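Local coordinates for linoleate 11-lipoxygenase (Gaeumannomyces graminis, PDB 5FX8), which uses a catalytic manganese ion to oxygenate linoleic and alpha-linolenic acids to their 11S- and 13R-hydroperoxides, at residues Q46-A58 with T307-N319. Residues are numbered along the deposited sequence; the frame is centred on the assembly and turned at random.
Sequences QYTLPNNDPNQGA and TLSDRHPVMGVLN. Unlike the reference sequence in segment 46-58: Asn52 (reference Lys). With NAG (2-acetamido-2-deoxy-beta-D-glucopyranose), chain E.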
# COMPACT_ATOMS: atom_id res chain seq x y z
N GLN A 46 16.23 26.19 -10.81
CA GLN A 46 14.94 25.93 -11.44
C GLN A 46 13.85 26.05 -10.41
O GLN A 46 12.86 26.68 -10.68
CB GLN A 46 14.90 24.55 -12.09
CG GLN A 46 13.78 24.39 -13.10
CD GLN A 46 14.15 23.41 -14.15
OE1 GLN A 46 15.13 22.69 -13.98
NE2 GLN A 46 13.42 23.40 -15.25
N TYR A 47 14.02 25.45 -9.24
CA TYR A 47 13.18 25.77 -8.08
C TYR A 47 13.84 26.88 -7.27
O TYR A 47 15.00 26.76 -6.88
CB TYR A 47 12.95 24.55 -7.20
CG TYR A 47 12.09 23.48 -7.78
CD1 TYR A 47 10.71 23.54 -7.67
CD2 TYR A 47 12.64 22.40 -8.42
CE1 TYR A 47 9.92 22.56 -8.20
CE2 TYR A 47 11.87 21.43 -8.95
CZ TYR A 47 10.51 21.51 -8.83
OH TYR A 47 9.73 20.51 -9.36
N THR A 48 13.11 27.96 -7.00
CA THR A 48 13.65 29.05 -6.21
C THR A 48 12.59 29.62 -5.29
O THR A 48 11.40 29.42 -5.48
CB THR A 48 14.18 30.20 -7.09
OG1 THR A 48 13.10 30.71 -7.86
CG2 THR A 48 15.29 29.76 -8.01
N LEU A 49 13.05 30.38 -4.31
CA LEU A 49 12.18 31.16 -3.44
C LEU A 49 11.68 32.40 -4.17
O LEU A 49 12.29 32.84 -5.15
CB LEU A 49 12.93 31.56 -2.19
CG LEU A 49 13.22 30.43 -1.21
CD1 LEU A 49 13.96 31.00 -0.02
CD2 LEU A 49 11.93 29.77 -0.79
N PRO A 50 10.56 32.97 -3.74
CA PRO A 50 10.08 34.20 -4.37
C PRO A 50 10.83 35.44 -3.93
O PRO A 50 10.77 36.45 -4.62
CB PRO A 50 8.62 34.27 -3.93
CG PRO A 50 8.61 33.57 -2.65
CD PRO A 50 9.56 32.43 -2.80
N ASN A 51 11.55 35.36 -2.81
CA ASN A 51 12.20 36.52 -2.21
C ASN A 51 12.99 37.33 -3.24
O ASN A 51 12.78 38.53 -3.39
CB ASN A 51 13.09 36.06 -1.06
CG ASN A 51 12.38 35.06 -0.13
OD1 ASN A 51 11.61 34.22 -0.59
ND2 ASN A 51 12.64 35.15 1.18
N ASN A 52 13.85 36.67 -4.00
CA ASN A 52 14.70 37.45 -4.90
C ASN A 52 14.54 37.06 -6.35
O ASN A 52 15.51 36.92 -7.09
CB ASN A 52 16.14 37.32 -4.47
CG ASN A 52 16.35 37.92 -3.15
OD1 ASN A 52 16.20 39.12 -2.98
ND2 ASN A 52 16.66 37.11 -2.19
N ASP A 53 13.29 36.92 -6.76
CA ASP A 53 12.94 36.45 -8.07
C ASP A 53 12.61 37.65 -8.96
O ASP A 53 11.71 38.42 -8.61
CB ASP A 53 11.75 35.52 -7.95
CG ASP A 53 11.46 34.78 -9.20
OD1 ASP A 53 11.90 35.22 -10.27
OD2 ASP A 53 10.77 33.77 -9.14
N PRO A 54 13.29 37.84 -10.09
CA PRO A 54 12.98 39.01 -10.92
C PRO A 54 11.58 38.96 -11.46
O PRO A 54 10.87 39.96 -11.42
CB PRO A 54 14.00 38.91 -12.06
CG PRO A 54 14.98 38.02 -11.62
CD PRO A 54 14.37 37.06 -10.67
N ASN A 55 11.16 37.81 -11.91
CA ASN A 55 9.83 37.62 -12.48
C ASN A 55 8.76 37.42 -11.44
O ASN A 55 7.81 36.68 -11.63
CB ASN A 55 9.91 36.44 -13.44
CG ASN A 55 11.05 36.60 -14.40
OD1 ASN A 55 12.00 35.84 -14.39
ND2 ASN A 55 10.98 37.64 -15.21
N GLN A 56 8.86 38.16 -10.35
CA GLN A 56 7.93 37.94 -9.26
C GLN A 56 6.49 38.29 -9.65
O GLN A 56 5.55 37.68 -9.14
CB GLN A 56 8.42 38.75 -8.06
CG GLN A 56 7.67 38.56 -6.79
CD GLN A 56 8.31 39.29 -5.61
OE1 GLN A 56 7.82 40.34 -5.20
NE2 GLN A 56 9.36 38.74 -5.06
N GLY A 57 6.28 39.22 -10.56
CA GLY A 57 4.91 39.60 -10.86
C GLY A 57 4.22 38.56 -11.71
O GLY A 57 3.03 38.29 -11.55
N ALA A 58 4.99 37.92 -12.59
CA ALA A 58 4.46 36.82 -13.36
C ALA A 58 4.23 35.60 -12.49
O ALA A 58 3.25 34.88 -12.68
CB ALA A 58 5.41 36.49 -14.50
N THR A 307 -1.17 28.44 -3.07
CA THR A 307 -0.44 29.57 -2.50
C THR A 307 1.04 29.58 -2.87
O THR A 307 1.61 30.65 -3.11
CB THR A 307 -0.54 29.59 -0.97
OG1 THR A 307 -0.25 28.29 -0.45
CG2 THR A 307 -1.89 30.08 -0.49
N LEU A 308 1.69 28.42 -2.87
CA LEU A 308 3.08 28.33 -3.30
C LEU A 308 3.14 28.25 -4.81
O LEU A 308 2.30 27.62 -5.46
CB LEU A 308 3.76 27.09 -2.73
CG LEU A 308 3.60 26.80 -1.26
CD1 LEU A 308 4.28 25.52 -0.93
CD2 LEU A 308 4.21 27.92 -0.52
N SER A 309 4.16 28.87 -5.37
CA SER A 309 4.38 28.78 -6.80
C SER A 309 4.72 27.35 -7.17
O SER A 309 5.26 26.60 -6.38
CB SER A 309 5.52 29.71 -7.21
OG SER A 309 5.84 29.61 -8.58
N ASP A 310 4.40 26.98 -8.40
CA ASP A 310 4.90 25.71 -8.86
C ASP A 310 6.43 25.65 -8.82
O ASP A 310 6.99 24.55 -8.71
CB ASP A 310 4.34 25.44 -10.24
CG ASP A 310 2.85 25.06 -10.22
OD1 ASP A 310 2.29 24.58 -9.19
OD2 ASP A 310 2.23 25.22 -11.29
N ARG A 311 7.13 26.79 -8.87
CA ARG A 311 8.59 26.78 -8.84
C ARG A 311 9.16 26.89 -7.44
O ARG A 311 10.37 26.89 -7.29
CB ARG A 311 9.16 27.90 -9.72
CG ARG A 311 8.69 27.81 -11.15
CD ARG A 311 9.35 28.84 -12.06
NE ARG A 311 8.85 30.21 -11.93
CZ ARG A 311 9.58 31.23 -11.51
NH1 ARG A 311 10.85 31.06 -11.17
NH2 ARG A 311 9.05 32.44 -11.43
N HIS A 312 8.33 26.94 -6.44
CA HIS A 312 8.78 26.94 -5.05
C HIS A 312 9.32 25.57 -4.66
O HIS A 312 8.66 24.55 -4.90
CB HIS A 312 7.63 27.31 -4.17
CG HIS A 312 8.05 27.76 -2.81
ND1 HIS A 312 8.70 26.94 -1.93
CD2 HIS A 312 7.89 28.94 -2.19
CE1 HIS A 312 8.93 27.59 -0.82
NE2 HIS A 312 8.45 28.81 -0.95
N PRO A 313 10.50 25.49 -4.03
CA PRO A 313 11.08 24.17 -3.69
C PRO A 313 10.23 23.31 -2.76
O PRO A 313 10.25 22.07 -2.85
CB PRO A 313 12.42 24.56 -3.05
CG PRO A 313 12.73 25.88 -3.64
CD PRO A 313 11.44 26.59 -3.78
N VAL A 314 9.49 23.95 -1.87
CA VAL A 314 8.62 23.19 -0.98
C VAL A 314 7.43 22.61 -1.75
O VAL A 314 6.98 21.50 -1.47
CB VAL A 314 8.18 24.07 0.19
CG1 VAL A 314 7.22 23.33 1.03
CG2 VAL A 314 9.35 24.44 1.01
N MET A 315 6.93 23.35 -2.75
CA MET A 315 5.86 22.84 -3.60
C MET A 315 6.29 21.58 -4.31
O MET A 315 5.50 20.65 -4.44
CB MET A 315 5.44 23.89 -4.63
CG MET A 315 4.15 23.55 -5.39
SD MET A 315 2.73 23.58 -4.28
CE MET A 315 2.33 21.86 -4.09
N GLY A 316 7.54 21.54 -4.78
CA GLY A 316 8.02 20.36 -5.47
C GLY A 316 8.16 19.15 -4.56
O GLY A 316 7.83 18.03 -4.96
N VAL A 317 8.64 19.35 -3.33
CA VAL A 317 8.71 18.21 -2.43
C VAL A 317 7.30 17.75 -2.00
O VAL A 317 7.03 16.55 -1.88
CB VAL A 317 9.63 18.57 -1.25
CG1 VAL A 317 9.57 17.58 -0.13
CG2 VAL A 317 11.01 18.65 -1.76
N LEU A 318 6.37 18.69 -1.78
CA LEU A 318 5.02 18.27 -1.42
C LEU A 318 4.36 17.52 -2.57
O LEU A 318 3.73 16.48 -2.35
CB LEU A 318 4.18 19.47 -1.02
CG LEU A 318 4.44 20.05 0.37
CD1 LEU A 318 3.53 21.20 0.55
CD2 LEU A 318 4.21 19.07 1.44
N ASN A 319 4.51 18.01 -3.80
CA ASN A 319 4.01 17.26 -4.95
C ASN A 319 4.59 15.87 -4.99
O ASN A 319 3.88 14.91 -5.26
CB ASN A 319 4.32 17.96 -6.25
CG ASN A 319 3.37 19.01 -6.52
OD1 ASN A 319 2.33 19.01 -5.90
ND2 ASN A 319 3.70 19.95 -7.38
C1 NAG E . 3.61 39.27 -5.17
C2 NAG E . 4.00 40.75 -5.21
C3 NAG E . 4.41 41.25 -3.82
C4 NAG E . 3.35 40.89 -2.80
C5 NAG E . 3.07 39.40 -2.86
C6 NAG E . 1.99 38.95 -1.92
C7 NAG E . 5.00 41.66 -7.28
C8 NAG E . 6.26 41.79 -8.09
N2 NAG E . 5.10 40.96 -6.15
O3 NAG E . 4.67 42.65 -3.85
O4 NAG E . 3.79 41.20 -1.48
O5 NAG E . 2.63 39.06 -4.18
O6 NAG E . 0.77 39.59 -2.25
O7 NAG E . 3.94 42.15 -7.64
O HOH W 1 12.78 29.10 -10.54
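The Tyr47 ring lies against the start of helix 313-321: the backbone O of Arg311 sits at its edge, His312 O approaches CD1 obliquely, and CE1 reaches Gly316 CA at 4.0 Å. At the root of the side chain, Tyr47 CB packs on Pro313 CG. The His312 imidazole has Leu308 CD2 above one face but off-centre, near the ring margin, while Leu49 CD2 comes in obliquely, 3.6 Å from NE2, and Pro50 CD lies near CD2. In the ring plane, ND1 accepts from Val314 N (3.1 Å); the anti position of CG (chi1 -162°) carries ND1 to the first turn, where the ring edge caps the helix. NE2 is hydrogen-bonded to Asp433 OD2, so both ring nitrogens are used. The Arg311 side chain bends at chi3, and its guanidinium stands almost perpendicular to the Asp53 carboxylate (89°); NH2 meets OD2 on its syn side at 3.2 Å in a salt bridge, and Asp53 has a stronger partner in Arg59. A water at the guanidinium edge links NH1 to Thr48 OG1. One backbone bond, Thr48 N to Arg311 O (3.0 Å), joins the two segments. Here the N-terminal loop of this lipoxygenase, far from the manganese, is laid across a helix start N-capped by His312, with an ST turn at Ser309 just before it.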